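Long-range contacts in anaphase-promoting complex subunit cut9 (Schizosaccharomyces pombe, PDB 2XPI), which forms part of the anaphase-promoting complex, an E3 ubiquitin ligase controlling progression through mitosis and G1, dimerizing and binding hcn1 through its TPR repeats: residues A[54-58]-A[88-92]; A[353-359]-A[381-386]; A[494-499]-A[521-526]. All blocks are in the same frame, centred on the assembly; numbering follows the deposited sequence.

Interaction 1: A[54-58]-A[88-92]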
loop_
_atom_site.group_PDB
_atom_site.type_symbol
_atom_site.label_atom_id
_atom_site.label_comp_id
_atom_site.label_asym_id
_atom_site.label_seq_id
_atom_site.Cartn_x
_atom_site.Cartn_y
_atom_site.Cartn_z
ATOM N N SER A 54 -1.739 -20.314 -15.605
ATOM C CA SER A 54 -2.598 -20.540 -14.463
ATOM C C SER A 54 -2.606 -22.050 -14.123
ATOM O O SER A 54 -2.691 -22.888 -15.019
ATOM C CB SER A 54 -4.000 -20.032 -14.759
ATOM O OG SER A 54 -4.855 -20.288 -13.662
ATOM N N PRO A 55 -2.471 -22.399 -12.835
ATOM C CA PRO A 55 -2.652 -23.792 -12.406
ATOM C C PRO A 55 -3.978 -24.345 -12.911
ATOM O O PRO A 55 -4.066 -25.528 -13.202
ATOM C CB PRO A 55 -2.706 -23.699 -10.883
ATOM C CG PRO A 55 -2.040 -22.393 -10.543
ATOM C CD PRO A 55 -2.078 -21.505 -11.734
ATOM N N MET A 56 -4.991 -23.495 -13.034
ATOM C CA MET A 56 -6.314 -23.945 -13.466
ATOM C C MET A 56 -6.345 -24.529 -14.875
ATOM O O MET A 56 -7.414 -24.899 -15.343
ATOM C CB MET A 56 -7.341 -22.812 -13.369
ATOM C CG MET A 56 -7.641 -22.362 -11.945
ATOM S SD MET A 56 -8.350 -23.710 -10.979
ATOM C CE MET A 56 -9.967 -23.797 -11.749
ATOM N N THR A 57 -5.196 -24.592 -15.557
ATOM C CA THR A 57 -5.126 -25.207 -16.893
ATOM C C THR A 57 -5.175 -26.723 -16.767
ATOM O O THR A 57 -5.397 -27.431 -17.748
ATOM C CB THR A 57 -3.839 -24.861 -17.677
ATOM O OG1 THR A 57 -2.693 -25.269 -16.918
ATOM C CG2 THR A 57 -3.756 -23.355 -18.013
ATOM N N TYR A 58 -4.955 -27.215 -15.553
ATOM C CA TYR A 58 -5.054 -28.629 -15.278
ATOM C C TYR A 58 -6.464 -29.104 -15.625
ATOM O O TYR A 58 -6.671 -30.269 -15.953
ATOM C CB TYR A 58 -4.742 -28.894 -13.810
ATOM C CG TYR A 58 -5.952 -28.842 -12.909
ATOM C CD1 TYR A 58 -6.561 -30.016 -12.459
ATOM C CD2 TYR A 58 -6.490 -27.632 -12.508
ATOM C CE1 TYR A 58 -7.672 -29.976 -11.633
ATOM C CE2 TYR A 58 -7.599 -27.582 -11.688
ATOM C CZ TYR A 58 -8.186 -28.755 -11.252
ATOM O OH TYR A 58 -9.288 -28.697 -10.433
ATOM N N ARG A 88 0.134 -26.002 -6.063
ATOM C CA ARG A 88 -0.197 -24.905 -6.942
ATOM C C ARG A 88 -1.647 -24.453 -6.851
ATOM O O ARG A 88 -1.906 -23.266 -6.724
ATOM C CB ARG A 88 0.147 -25.267 -8.370
ATOM C CG ARG A 88 1.610 -25.419 -8.592
ATOM C CD ARG A 88 1.814 -25.807 -10.001
ATOM N NE ARG A 88 3.218 -25.969 -10.314
ATOM C CZ ARG A 88 3.682 -27.003 -10.992
ATOM N NH1 ARG A 88 2.833 -27.938 -11.400
ATOM N NH2 ARG A 88 4.975 -27.102 -11.255
ATOM N N LEU A 89 -2.592 -25.379 -6.926
ATOM C CA LEU A 89 -3.980 -25.021 -6.676
ATOM C C LEU A 89 -4.113 -24.254 -5.369
ATOM O O LEU A 89 -4.818 -23.245 -5.283
ATOM C CB LEU A 89 -4.835 -26.261 -6.601
ATOM C CG LEU A 89 -5.502 -26.712 -7.902
ATOM C CD1 LEU A 89 -4.921 -26.050 -9.135
ATOM C CD2 LEU A 89 -5.481 -28.252 -8.005
ATOM N N TRP A 90 -3.410 -24.733 -4.353
ATOM C CA TRP A 90 -3.475 -24.147 -3.024
ATOM C C TRP A 90 -2.853 -22.750 -2.997
ATOM O O TRP A 90 -3.441 -21.814 -2.473
ATOM C CB TRP A 90 -2.794 -25.084 -2.022
ATOM C CG TRP A 90 -2.738 -24.597 -0.622
ATOM C CD1 TRP A 90 -3.451 -23.570 -0.080
ATOM C CD2 TRP A 90 -1.916 -25.117 0.429
ATOM N NE1 TRP A 90 -3.120 -23.414 1.246
ATOM C CE2 TRP A 90 -2.178 -24.351 1.583
ATOM C CE3 TRP A 90 -0.995 -26.168 0.511
ATOM C CZ2 TRP A 90 -1.552 -24.598 2.801
ATOM C CZ3 TRP A 90 -0.367 -26.408 1.725
ATOM C CH2 TRP A 90 -0.647 -25.622 2.851
ATOM N N ARG A 91 -1.655 -22.613 -3.551
ATOM C CA ARG A 91 -1.016 -21.311 -3.654
ATOM C C ARG A 91 -1.925 -20.359 -4.414
ATOM O O ARG A 91 -2.153 -19.233 -3.993
ATOM C CB ARG A 91 0.306 -21.439 -4.384
ATOM C CG ARG A 91 0.873 -20.135 -4.827
ATOM C CD ARG A 91 1.936 -20.391 -5.882
ATOM N NE ARG A 91 1.358 -20.907 -7.118
ATOM C CZ ARG A 91 2.053 -21.547 -8.049
ATOM N NH1 ARG A 91 3.343 -21.745 -7.859
ATOM N NH2 ARG A 91 1.457 -21.992 -9.157
ATOM N N HIS A 92 -2.484 -20.826 -5.520
ATOM C CA HIS A 92 -3.309 -19.961 -6.347
ATOM C C HIS A 92 -4.496 -19.384 -5.582
ATOM O O HIS A 92 -4.818 -18.195 -5.691
ATOM C CB HIS A 92 -3.818 -20.722 -7.553
ATOM C CG HIS A 92 -4.182 -19.847 -8.700
ATOM N ND1 HIS A 92 -3.256 -19.057 -9.352
ATOM C CD2 HIS A 92 -5.360 -19.648 -9.333
ATOM C CE1 HIS A 92 -3.850 -18.406 -10.334
ATOM N NE2 HIS A 92 -5.127 -18.747 -10.343
HETATM O O HOH W 1 -7.318 -18.829 -12.610
#
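A chi1 of -157° swings the H92 imidazole away from its own N and presents one face of it to P55, while R91 leaves its backbone in the same sense and then bends at chi3, bringing the edge of its guanidinium group to the same proline ring. P55, in a 3-10 segment that begins with this residue, is met by H92 and R91, and also by L89. Its CD lies over the rim of the H92 ring in a CH-pi contact, 3.9 Å from the centroid and 24° off the ring normal. Its CG meets R91 NH2 at 3.8 Å, close to the guanidinium plane. Farther round the proline ring, P55 CB packs against L89 CD1 at 3.7 Å, and the same methyl group touches Y58 CE2 at 4.0 Å, with L89 CD2 over one face of the tyrosine ring.

No direct hydrogen bond joins the segments; a water spans the polar margin instead, 3.0 Å from S54 OG and 3.2 Å from H92 NE2. S54 also shapes the turn: its OG accepts the backbone N of M56 in an ST turn, and its carbonyl oxygen receives both the N and the OG1 of T57.

The second subunit lies close by, its M56 against M56 and its K232 in a cation-pi contact with W90, in keeping with dimerization through repeats 1-7. The turn lies along one side of helix 83-96, which opens the first TPR. From this helix R88 and R91 form salt bridges to D119 on helix 117-129, H92 meets W122 edge-to-face, and R88 packs on helix 100-114.

Interaction 2: A[353-359]-A[381-386]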
loop_
_atom_site.group_PDB
_atom_site.type_symbol
_atom_site.label_atom_id
_atom_site.label_comp_id
_atom_site.label_asym_id
_atom_site.label_seq_id
_atom_site.Cartn_x
_atom_site.Cartn_y
_atom_site.Cartn_z
ATOM N N GLY A 353 -25.660 27.670 -10.822
ATOM C CA GLY A 353 -25.470 28.467 -9.627
ATOM C C GLY A 353 -25.862 27.789 -8.329
ATOM O O GLY A 353 -26.295 28.458 -7.391
ATOM N N GLU A 354 -25.680 26.472 -8.265
ATOM C CA GLU A 354 -26.102 25.670 -7.124
ATOM C C GLU A 354 -25.066 25.599 -5.996
ATOM O O GLU A 354 -24.442 24.557 -5.803
ATOM C CB GLU A 354 -26.396 24.253 -7.594
ATOM C CG GLU A 354 -27.218 24.176 -8.860
ATOM C CD GLU A 354 -28.674 23.844 -8.589
ATOM O OE1 GLU A 354 -29.100 23.939 -7.414
ATOM O OE2 GLU A 354 -29.392 23.479 -9.549
ATOM N N LYS A 355 -24.903 26.684 -5.240
ATOM C CA LYS A 355 -23.928 26.712 -4.147
ATOM C C LYS A 355 -24.116 25.539 -3.205
ATOM O O LYS A 355 -23.173 24.805 -2.917
ATOM C CB LYS A 355 -24.030 28.006 -3.326
ATOM C CG LYS A 355 -24.695 29.177 -4.024
ATOM C CD LYS A 355 -24.730 30.413 -3.119
ATOM C CE LYS A 355 -25.188 30.094 -1.687
ATOM N NZ LYS A 355 -24.111 29.478 -0.841
ATOM N N ASN A 356 -25.339 25.388 -2.710
ATOM C CA ASN A 356 -25.673 24.334 -1.767
ATOM C C ASN A 356 -25.175 22.968 -2.239
ATOM O O ASN A 356 -24.484 22.257 -1.507
ATOM C CB ASN A 356 -27.185 24.314 -1.533
ATOM C CG ASN A 356 -27.613 23.249 -0.533
ATOM O OD1 ASN A 356 -28.593 22.519 -0.754
ATOM N ND2 ASN A 356 -26.880 23.151 0.575
ATOM N N LYS A 357 -25.506 22.605 -3.472
ATOM C CA LYS A 357 -25.091 21.306 -3.992
ATOM C C LYS A 357 -23.579 21.205 -4.133
ATOM O O LYS A 357 -23.003 20.180 -3.802
ATOM C CB LYS A 357 -25.789 20.979 -5.313
ATOM C CG LYS A 357 -27.299 20.842 -5.216
ATOM C CD LYS A 357 -27.803 19.957 -6.336
ATOM C CE LYS A 357 -29.331 19.927 -6.421
ATOM N NZ LYS A 357 -29.962 19.568 -5.119
ATOM N N LEU A 358 -22.945 22.271 -4.622
ATOM C CA LEU A 358 -21.487 22.348 -4.753
ATOM C C LEU A 358 -20.812 22.244 -3.393
ATOM O O LEU A 358 -19.722 21.670 -3.266
ATOM C CB LEU A 358 -21.089 23.689 -5.367
ATOM C CG LEU A 358 -20.607 23.871 -6.809
ATOM C CD1 LEU A 358 -20.667 22.566 -7.605
ATOM C CD2 LEU A 358 -21.426 24.984 -7.462
ATOM N N TYR A 359 -21.450 22.830 -2.386
ATOM C CA TYR A 359 -20.922 22.828 -1.024
ATOM C C TYR A 359 -20.933 21.439 -0.375
ATOM O O TYR A 359 -19.947 21.018 0.231
ATOM C CB TYR A 359 -21.720 23.790 -0.156
ATOM C CG TYR A 359 -21.153 23.948 1.232
ATOM C CD1 TYR A 359 -20.017 24.735 1.454
ATOM C CD2 TYR A 359 -21.749 23.322 2.326
ATOM C CE1 TYR A 359 -19.490 24.889 2.719
ATOM C CE2 TYR A 359 -21.233 23.476 3.602
ATOM C CZ TYR A 359 -20.103 24.259 3.790
ATOM O OH TYR A 359 -19.579 24.411 5.051
ATOM N N ILE A 381 -14.552 25.078 -7.573
ATOM C CA ILE A 381 -15.757 25.450 -8.299
ATOM C C ILE A 381 -16.760 26.065 -7.347
ATOM O O ILE A 381 -17.466 27.003 -7.704
ATOM C CB ILE A 381 -16.380 24.250 -9.038
ATOM C CG1 ILE A 381 -15.500 23.874 -10.232
ATOM C CG2 ILE A 381 -17.814 24.579 -9.511
ATOM C CD1 ILE A 381 -15.900 22.595 -10.902
ATOM N N TYR A 382 -16.790 25.549 -6.119
ATOM C CA TYR A 382 -17.660 26.101 -5.088
ATOM C C TYR A 382 -17.311 27.532 -4.752
ATOM O O TYR A 382 -18.186 28.385 -4.724
ATOM C CB TYR A 382 -17.611 25.299 -3.797
ATOM C CG TYR A 382 -18.230 26.091 -2.682
ATOM C CD1 TYR A 382 -19.578 26.414 -2.713
ATOM C CD2 TYR A 382 -17.468 26.554 -1.620
ATOM C CE1 TYR A 382 -20.161 27.154 -1.714
ATOM C CE2 TYR A 382 -18.042 27.310 -0.603
ATOM C CZ TYR A 382 -19.392 27.604 -0.661
ATOM O OH TYR A 382 -19.982 28.343 0.337
ATOM N N TYR A 383 -16.040 27.793 -4.461
ATOM C CA TYR A 383 -15.620 29.159 -4.191
ATOM C C TYR A 383 -15.919 30.049 -5.393
ATOM O O TYR A 383 -15.967 31.269 -5.277
ATOM C CB TYR A 383 -14.154 29.222 -3.761
ATOM C CG TYR A 383 -13.984 28.724 -2.352
ATOM C CD1 TYR A 383 -14.684 29.318 -1.307
ATOM C CD2 TYR A 383 -13.150 27.649 -2.057
ATOM C CE1 TYR A 383 -14.560 28.863 -0.006
ATOM C CE2 TYR A 383 -13.011 27.186 -0.752
ATOM C CZ TYR A 383 -13.723 27.799 0.271
ATOM O OH TYR A 383 -13.602 27.364 1.574
ATOM N N LEU A 384 -16.185 29.414 -6.532
ATOM C CA LEU A 384 -16.550 30.125 -7.747
ATOM C C LEU A 384 -18.065 30.469 -7.977
ATOM O O LEU A 384 -18.301 31.507 -8.586
ATOM C CB LEU A 384 -15.911 29.441 -8.967
ATOM C CG LEU A 384 -15.333 30.329 -10.077
ATOM C CD1 LEU A 384 -14.181 31.143 -9.540
ATOM C CD2 LEU A 384 -14.886 29.524 -11.302
ATOM N N CYS A 385 -19.073 29.674 -7.540
ATOM C CA CYS A 385 -20.466 30.240 -7.528
ATOM C C CYS A 385 -20.648 31.208 -6.364
ATOM O O CYS A 385 -21.748 31.745 -6.154
ATOM C CB CYS A 385 -21.695 29.261 -7.508
ATOM S SG CYS A 385 -23.211 30.254 -6.818
ATOM N N VAL A 386 -19.579 31.414 -5.605
ATOM C CA VAL A 386 -19.666 32.175 -4.365
ATOM C C VAL A 386 -18.776 33.416 -4.474
ATOM O O VAL A 386 -18.736 34.289 -3.586
ATOM C CB VAL A 386 -19.336 31.263 -3.158
ATOM C CG1 VAL A 386 -18.416 31.930 -2.163
ATOM C CG2 VAL A 386 -20.611 30.795 -2.507
#
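The ring of Y382 receives the edge of Y359 over one face, with Y359 CD1 3.6 Å from Y382 CZ and set toward the rim. The centroids are 5.3 Å apart and the planes meet at 61°, an edge-to-face pair in which the two side chains run side by side and point the same way. At the edge of the Y382 ring, L358 CB approaches CD1 to 4.1 Å. Within segment 381-386, Y382 CD2 in turn rests over a face of the Y383 ring.

Next to the aromatic pair, L358 points at the opposite helix and sets its CG 4.0 Å from I381 CG2, crossing that side chain at about a right angle. C385 fills the other end of the contact: a chi1 of 158° turns its SG to the aliphatic CG of K355, 3.6 Å from G353 O. The lysine chain then bends twice, so that NZ ends 4.1 Å from V386 CG2.

The axes of segments 355-359 and 381-385 approach to 9.1 Å, at 161°: a helix of TPR 8 packs antiparallel on one of TPR 9, as between successive TPR units. G353, with positive phi, is the C-prime residue of the Schellman motif that ends helix 342-352. I381 also packs on L346 and H350 of that helix and on an apolar side chain of another protein's chain.

No hydrogen bond or salt bridge crosses between these segments. Aromatic, aliphatic and sulfur surfaces meet instead, and the fit here probably rests on shape more than on polar pairing.

Interaction 3: A[494-499]-A[521-526]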
loop_
_atom_site.group_PDB
_atom_site.type_symbol
_atom_site.label_atom_id
_atom_site.label_comp_id
_atom_site.label_asym_id
_atom_site.label_seq_id
_atom_site.Cartn_x
_atom_site.Cartn_y
_atom_site.Cartn_z
ATOM N N ALA A 494 -21.949 42.016 -36.821
ATOM C CA ALA A 494 -22.215 41.984 -35.385
ATOM C C ALA A 494 -23.678 41.660 -35.066
ATOM O O ALA A 494 -23.941 40.810 -34.240
ATOM C CB ALA A 494 -21.796 43.284 -34.717
ATOM N N ILE A 495 -24.631 42.328 -35.716
ATOM C CA ILE A 495 -26.046 42.080 -35.431
ATOM C C ILE A 495 -26.420 40.641 -35.758
ATOM O O ILE A 495 -27.145 39.989 -34.999
ATOM C CB ILE A 495 -26.959 43.036 -36.222
ATOM C CG1 ILE A 495 -27.073 44.376 -35.496
ATOM C CG2 ILE A 495 -28.340 42.425 -36.439
ATOM C CD1 ILE A 495 -27.304 45.541 -36.430
ATOM N N ASN A 496 -25.920 40.143 -36.885
ATOM C CA ASN A 496 -26.215 38.772 -37.293
ATOM C C ASN A 496 -25.694 37.768 -36.270
ATOM O O ASN A 496 -26.374 36.807 -35.911
ATOM C CB ASN A 496 -25.636 38.479 -38.679
ATOM C CG ASN A 496 -26.187 39.410 -39.755
ATOM O OD1 ASN A 496 -25.518 39.670 -40.756
ATOM N ND2 ASN A 496 -27.408 39.913 -39.557
ATOM N N HIS A 497 -24.478 38.005 -35.793
ATOM C CA HIS A 497 -23.883 37.128 -34.807
ATOM C C HIS A 497 -24.635 37.164 -33.486
ATOM O O HIS A 497 -24.999 36.115 -32.959
ATOM C CB HIS A 497 -22.405 37.450 -34.626
ATOM C CG HIS A 497 -21.538 36.850 -35.685
ATOM N ND1 HIS A 497 -20.399 37.465 -36.158
ATOM C CD2 HIS A 497 -21.648 35.684 -36.368
ATOM C CE1 HIS A 497 -19.841 36.702 -37.082
ATOM N NE2 HIS A 497 -20.576 35.614 -37.225
ATOM N N PHE A 498 -24.883 38.355 -32.954
ATOM C CA PHE A 498 -25.710 38.478 -31.754
ATOM C C PHE A 498 -27.086 37.836 -31.882
ATOM O O PHE A 498 -27.546 37.165 -30.954
ATOM C CB PHE A 498 -25.865 39.931 -31.349
ATOM C CG PHE A 498 -24.573 40.595 -31.044
ATOM C CD1 PHE A 498 -23.595 39.920 -30.340
ATOM C CD2 PHE A 498 -24.324 41.881 -31.466
ATOM C CE1 PHE A 498 -22.411 40.520 -30.055
ATOM C CE2 PHE A 498 -23.138 42.482 -31.181
ATOM C CZ PHE A 498 -22.179 41.803 -30.477
ATOM N N GLN A 499 -27.750 38.043 -33.015
ATOM C CA GLN A 499 -29.081 37.473 -33.206
ATOM C C GLN A 499 -29.037 35.949 -33.198
ATOM O O GLN A 499 -29.993 35.292 -32.796
ATOM C CB GLN A 499 -29.735 37.993 -34.488
ATOM C CG GLN A 499 -30.445 39.318 -34.323
ATOM C CD GLN A 499 -30.805 39.973 -35.659
ATOM O OE1 GLN A 499 -31.524 40.981 -35.692
ATOM N NE2 GLN A 499 -30.305 39.407 -36.763
ATOM N N ASN A 521 -25.508 43.938 -26.102
ATOM C CA ASN A 521 -24.625 43.974 -27.267
ATOM C C ASN A 521 -25.391 44.253 -28.564
ATOM O O ASN A 521 -25.024 45.123 -29.346
ATOM C CB ASN A 521 -23.814 42.677 -27.419
ATOM C CG ASN A 521 -22.713 42.543 -26.381
ATOM O OD1 ASN A 521 -22.418 43.481 -25.640
ATOM N ND2 ASN A 521 -22.094 41.367 -26.325
ATOM N N LEU A 522 -26.451 43.499 -28.795
ATOM C CA LEU A 522 -27.264 43.683 -29.981
ATOM C C LEU A 522 -27.805 45.109 -30.000
ATOM O O LEU A 522 -27.858 45.750 -31.047
ATOM C CB LEU A 522 -28.413 42.691 -29.954
ATOM C CG LEU A 522 -29.397 42.699 -31.105
ATOM C CD1 LEU A 522 -28.740 42.162 -32.361
ATOM C CD2 LEU A 522 -30.607 41.857 -30.705
ATOM N N GLY A 523 -28.196 45.611 -28.830
ATOM C CA GLY A 523 -28.622 46.994 -28.697
ATOM C C GLY A 523 -27.567 48.024 -29.072
ATOM O O GLY A 523 -27.897 49.079 -29.607
ATOM N N HIS A 524 -26.299 47.728 -28.781
ATOM C CA HIS A 524 -25.182 48.619 -29.113
ATOM C C HIS A 524 -24.870 48.604 -30.607
ATOM O O HIS A 524 -24.488 49.617 -31.177
ATOM C CB HIS A 524 -23.925 48.252 -28.321
ATOM C CG HIS A 524 -23.870 48.858 -26.955
ATOM N ND1 HIS A 524 -23.954 48.108 -25.802
ATOM C CD2 HIS A 524 -23.749 50.144 -26.555
ATOM C CE1 HIS A 524 -23.883 48.902 -24.752
ATOM N NE2 HIS A 524 -23.753 50.145 -25.182
ATOM N N ALA A 525 -25.021 47.448 -31.241
ATOM C CA ALA A 525 -24.881 47.369 -32.685
ATOM C C ALA A 525 -25.950 48.228 -33.350
ATOM O O ALA A 525 -25.692 48.899 -34.335
ATOM C CB ALA A 525 -24.986 45.924 -33.154
ATOM N N TYR A 526 -27.151 48.219 -32.792
ATOM C CA TYR A 526 -28.282 48.944 -33.356
ATOM C C TYR A 526 -28.148 50.459 -33.246
ATOM O O TYR A 526 -28.526 51.172 -34.172
ATOM C CB TYR A 526 -29.586 48.518 -32.685
ATOM C CG TYR A 526 -30.200 47.209 -33.155
ATOM C CD1 TYR A 526 -30.938 46.422 -32.272
ATOM C CD2 TYR A 526 -30.078 46.775 -34.474
ATOM C CE1 TYR A 526 -31.525 45.241 -32.673
ATOM C CE2 TYR A 526 -30.675 45.583 -34.894
ATOM C CZ TYR A 526 -31.395 44.819 -33.977
ATOM O OH TYR A 526 -31.989 43.620 -34.343
#
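F498 and N521 make the CH-pi contact: N521 CB sits over one face of the phenyl ring, 3.7 Å from its centroid and 16° off the normal. The amide of N521 itself is engaged outside the pair of helices, where OD1 and ND2 both hydrogen-bond to the backbone of another protein's chain, probably hcn1.

Apolar packing makes up most of the rest. L522 inserts CD1 beside F498 CB at 3.8 Å and also touches I495 and Q499 CG. The I495 side chain extends across the gap between the helices: its CG1 lies 3.5 Å from A525 CB, and its CD1 meets Y526 CD2 at 3.6 Å. Were F498 an alanine, N521 CB would probably lose the face it rests on and a gap open beside A525 and L522.

One hydrogen bond crosses the contact, from Y526 OH to Q499 OE1 at 3.0 Å, with the donor tilted from the carbonyl plane; the extended glutamine chain carries its oxygen to the outer edge of the apolar patch.

The axes of segments 494-499 and 521-526 run antiparallel and approach to 9.1 Å. A494 and F498 of repeat 12, set against a helix carrying L522, G523 and Y526 of repeat 13, are consistent with the TPR signature and with the packing of consecutive TPRs, within the region that binds hcn1.

How the interactions relate
Following the chain from the N terminus, interaction 1 comes first, folding residues 54-58 back on helix 83-96 and closing a loop that is largely unmodelled. Interaction 2 closes a somewhat shorter loop of mostly helical residues, joining TPR 8 to TPR 9, and interaction 3 repeats this step between TPR 12 and TPR 13. The three are strictly in series, neither nested nor crossed. Centres of interactions 1 and 3 lie about 74 Å apart, on opposite sides of the chain's centre, with interaction 2 about 32 Å from the centre of interaction 3. Interaction 1 lays the N-terminal segment on the first of the dimerizing repeats; the other two belong to the half containing the hcn1-binding repeats.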